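Local coordinates for protein STM4351 (Salmonella enterica, PDB 2Y7I) that binds arginine with high specificity as a periplasmic solute-binding protein, probably delivering it for uptake into the cell, at residues Ser13-Pro18 with Gly116-Thr121. Residues are numbered along the deposited sequence; the frame is centred on the assembly and turned at random. Where two conformers were deposited one is given.
With ARG (arginine), chain C.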
ATOM      1  N   SER A  13     -17.255   6.054 -13.325  1.00 15.07           N
ATOM      2  CA  SER A  13     -18.565   6.624 -13.047  1.00 15.83           C
ATOM      3  C   SER A  13     -18.444   7.505 -11.819  1.00 15.76           C
ATOM      4  O   SER A  13     -18.426   7.006 -10.686  1.00 14.96           O
ATOM      5  CB  SER A  13     -19.597   5.531 -12.787  1.00 15.30           C
ATOM      6  OG  SER A  13     -20.880   6.115 -12.649  1.00 17.45           O
ATOM      7  N   ALA A  14     -18.354   8.811 -12.061  1.00 17.97           N
ATOM      8  CA  ALA A  14     -18.051   9.798 -11.025  1.00 19.11           C
ATOM      9  C   ALA A  14     -19.284  10.222 -10.218  1.00 19.90           C
ATOM     10  O   ALA A  14     -19.573  11.410 -10.087  1.00 20.67           O
ATOM     11  CB  ALA A  14     -17.370  11.010 -11.656  1.00 20.18           C
ATOM     12  N   THR A  15     -19.966   9.225  -9.658  1.00 20.18           N
ATOM     13  CA  THR A  15     -21.217   9.369  -8.914  1.00 21.08           C
ATOM     14  C   THR A  15     -21.027   8.934  -7.462  1.00 19.97           C
ATOM     15  O   THR A  15     -22.001   8.811  -6.700  1.00 19.80           O
ATOM     16  CB  THR A  15     -22.290   8.418  -9.530  1.00 21.25           C
ATOM     17  OG1 THR A  15     -21.759   7.077  -9.605  1.00 22.21           O
ATOM     18  CG2 THR A  15     -22.663   8.869 -10.927  1.00 23.38           C
ATOM     19  N   TYR A  16     -19.769   8.705  -7.077  1.00 19.14           N
ATOM     20  CA  TYR A  16     -19.458   7.839  -5.938  1.00 18.04           C
ATOM     21  C   TYR A  16     -18.311   8.352  -5.056  1.00 17.61           C
ATOM     22  O   TYR A  16     -17.311   7.669  -4.890  1.00 17.49           O
ATOM     23  CB  TYR A  16     -19.138   6.424  -6.480  1.00 17.77           C
ATOM     24  CG  TYR A  16     -19.623   5.261  -5.618  1.00 17.57           C
ATOM     25  CD1 TYR A  16     -20.945   5.195  -5.177  1.00 18.65           C
ATOM     26  CD2 TYR A  16     -18.758   4.213  -5.271  1.00 18.04           C
ATOM     27  CE1 TYR A  16     -21.395   4.131  -4.389  1.00 19.14           C
ATOM     28  CE2 TYR A  16     -19.196   3.146  -4.483  1.00 17.67           C
ATOM     29  CZ  TYR A  16     -20.521   3.111  -4.052  1.00 19.63           C
ATOM     30  OH  TYR A  16     -20.980   2.059  -3.285  1.00 19.24           O
ATOM     31  N   ALA A  17     -18.459   9.550  -4.488  1.00 17.47           N
ATOM     32  CA  ALA A  17     -17.484  10.069  -3.525  1.00 17.58           C
ATOM     33  C   ALA A  17     -17.370   9.084  -2.371  1.00 17.13           C
ATOM     34  O   ALA A  17     -18.392   8.534  -1.952  1.00 16.71           O
ATOM     35  CB  ALA A  17     -17.923  11.450  -2.996  1.00 18.18           C
ATOM     36  N   PRO A  18     -16.146   8.864  -1.840  1.00 17.26           N
ATOM     37  CA  PRO A  18     -14.861   9.506  -2.163  1.00 17.83           C
ATOM     38  C   PRO A  18     -14.016   8.787  -3.227  1.00 17.34           C
ATOM     39  O   PRO A  18     -12.855   9.156  -3.425  1.00 18.27           O
ATOM     40  CB  PRO A  18     -14.111   9.415  -0.827  1.00 18.33           C
ATOM     41  CG  PRO A  18     -14.528   8.062  -0.308  1.00 17.10           C
ATOM     42  CD  PRO A  18     -15.991   7.901  -0.727  1.00 17.18           C
ATOM     43  N   GLY A 116     -33.109   2.014  -2.934  1.00 15.73           N
ATOM     44  CA  GLY A 116     -32.404   2.404  -4.147  1.00 15.65           C
ATOM     45  C   GLY A 116     -30.971   1.902  -4.153  1.00 15.04           C
ATOM     46  O   GLY A 116     -30.327   1.799  -3.105  1.00 15.01           O
ATOM     47  N   LEU A 117     -30.473   1.592  -5.343  1.00 15.31           N
ATOM     48  CA  LEU A 117     -29.108   1.104  -5.532  1.00 15.00           C
ATOM     49  C   LEU A 117     -28.726   1.306  -6.990  1.00 15.05           C
ATOM     50  O   LEU A 117     -29.566   1.673  -7.811  1.00 15.21           O
ATOM     51  CB  LEU A 117     -28.979  -0.370  -5.118  1.00 15.56           C
ATOM     52  CG  LEU A 117     -30.142  -1.302  -5.505  1.00 17.23           C
ATOM     53  CD1 LEU A 117     -30.100  -1.708  -6.979  1.00 18.54           C
ATOM     54  CD2 LEU A 117     -30.175  -2.534  -4.627  1.00 19.74           C
ATOM     55  N   GLU A 118     -27.459   1.078  -7.321  1.00 14.64           N
ATOM     56  CA  GLU A 118     -26.981   1.326  -8.683  1.00 15.50           C
ATOM     57  C   GLU A 118     -27.030   0.065  -9.542  1.00 15.41           C
ATOM     58  O   GLU A 118     -26.681  -1.016  -9.070  1.00 14.69           O
ATOM     59  CB  GLU A 118     -25.545   1.838  -8.628  1.00 15.69           C
ATOM     60  CG  GLU A 118     -25.099   2.739  -9.765  1.00 18.94           C
ATOM     61  CD  GLU A 118     -23.820   3.490  -9.403  1.00 19.78           C
ATOM     62  OE1 GLU A 118     -22.918   2.833  -8.879  1.00 18.99           O
ATOM     63  OE2 GLU A 118     -23.743   4.729  -9.580  1.00 21.04           O
ATOM     64  N   ASN A 119     -27.457   0.222 -10.797  1.00 15.33           N
ATOM     65  CA  ASN A 119     -27.446  -0.859 -11.788  0.50 15.73           C
ATOM     66  C   ASN A 119     -26.041  -1.409 -11.952  1.00 15.51           C
ATOM     67  O   ASN A 119     -25.087  -0.642 -11.980  1.00 14.84           O
ATOM     68  CB  ASN A 119     -27.920  -0.342 -13.150  0.50 16.27           C
ATOM     69  CG  ASN A 119     -29.418  -0.371 -13.295  0.50 16.55           C
ATOM     70  OD1 ASN A 119     -30.059  -1.373 -12.973  0.50 15.58           O
ATOM     71  ND2 ASN A 119     -29.992   0.725 -13.795  0.50 14.92           N
ATOM     72  N   GLY A 120     -25.917  -2.726 -12.074  1.00 16.03           N
ATOM     73  CA  GLY A 120     -24.622  -3.362 -12.373  1.00 15.97           C
ATOM     74  C   GLY A 120     -23.716  -3.655 -11.185  1.00 15.57           C
ATOM     75  O   GLY A 120     -22.618  -4.224 -11.355  1.00 15.21           O
ATOM     76  N   THR A 121     -24.184  -3.315  -9.985  1.00 14.73           N
ATOM     77  CA  THR A 121     -23.356  -3.416  -8.772  1.00 13.50           C
ATOM     78  C   THR A 121     -23.507  -4.730  -8.004  1.00 13.44           C
ATOM     79  O   THR A 121     -24.484  -5.471  -8.179  1.00 13.56           O
ATOM     80  CB  THR A 121     -23.604  -2.230  -7.787  1.00 13.19           C
ATOM     81  OG1 THR A 121     -24.951  -2.272  -7.289  1.00 12.91           O
ATOM     82  CG2 THR A 121     -23.349  -0.911  -8.473  1.00 13.68           C
TER
HETATM   83  N   ARG C1245     -18.356  -1.479  -5.057  1.00 13.25           N
HETATM   84  CA  ARG C1245     -19.667  -1.689  -5.748  1.00 13.72           C
HETATM   85  C   ARG C1245     -19.487  -2.656  -6.912  1.00 13.54           C
HETATM   86  O   ARG C1245     -20.441  -2.939  -7.632  1.00 12.77           O
HETATM   87  CB  ARG C1245     -20.251  -0.352  -6.252  1.00 13.75           C
HETATM   88  CG  ARG C1245     -19.294   0.454  -7.149  1.00 14.85           C
HETATM   89  CD  ARG C1245     -19.955   1.694  -7.747  1.00 15.37           C
HETATM   90  NE  ARG C1245     -18.934   2.586  -8.303  1.00 12.96           N
HETATM   91  CZ  ARG C1245     -19.179   3.739  -8.923  1.00 12.44           C
HETATM   92  NH1 ARG C1245     -20.427   4.181  -9.096  1.00 12.54           N
HETATM   93  NH2 ARG C1245     -18.169   4.453  -9.374  1.00 13.45           N
HETATM   94  OXT ARG C1245     -18.373  -3.153  -7.166  1.00 13.15           O
HETATM   95  O   HOH W   1     -23.380   4.963 -12.545  1.00 24.80           O
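The arginine-binding cleft is bridged here, where the loop after strand 7-12 faces the end of strand 114-118, with Thr15 and Glu118 meeting across it. Their CA atoms stand 9.9 Å apart, too far for direct backbone pairing; side chains, ligand and the Ser13 carbonyl make the link. Glu118 sends CG anti to its own N (chi1 -152°) and continues extended, which carries the carboxylate across to the ligand guanidinium. Its two oxygens divide the work: OE1 accepts a hydrogen bond from ARG NH1 at 2.8 Å, while OE2 lies 3.1 Å from Thr15 OG1, a possible hydrogen bond, since the hydroxyl proton could turn to another acceptor. A water 2.8 Å from Ser13 OG gives a weak mediated link to the same oxygen. From the loop side, Ser13 O accepts from ARG NH2 at 2.9 Å. The Tyr16 ring lies nearly parallel to the guanidinium (planes within about 15°), with Tyr16 CD2 3.4 Å from ARG NE; ARG CD sits 3.6 Å over the same face, displaced from the ring centre to its edge. Tyr16 OH is hydrogen-bonded to Asp160 OD2. A type II beta turn from Glu118 to Thr121 follows the strand; Thr121 OG1 donates to Glu118 O at 2.8 Å and, as N-cap of helix 122-130, bonds Gln124 N. Carboxylate, main-chain carbonyl and aromatic face around one guanidinium form part of the arginine pocket, in the interdomain cleft typical of family 3 solute-binding proteins.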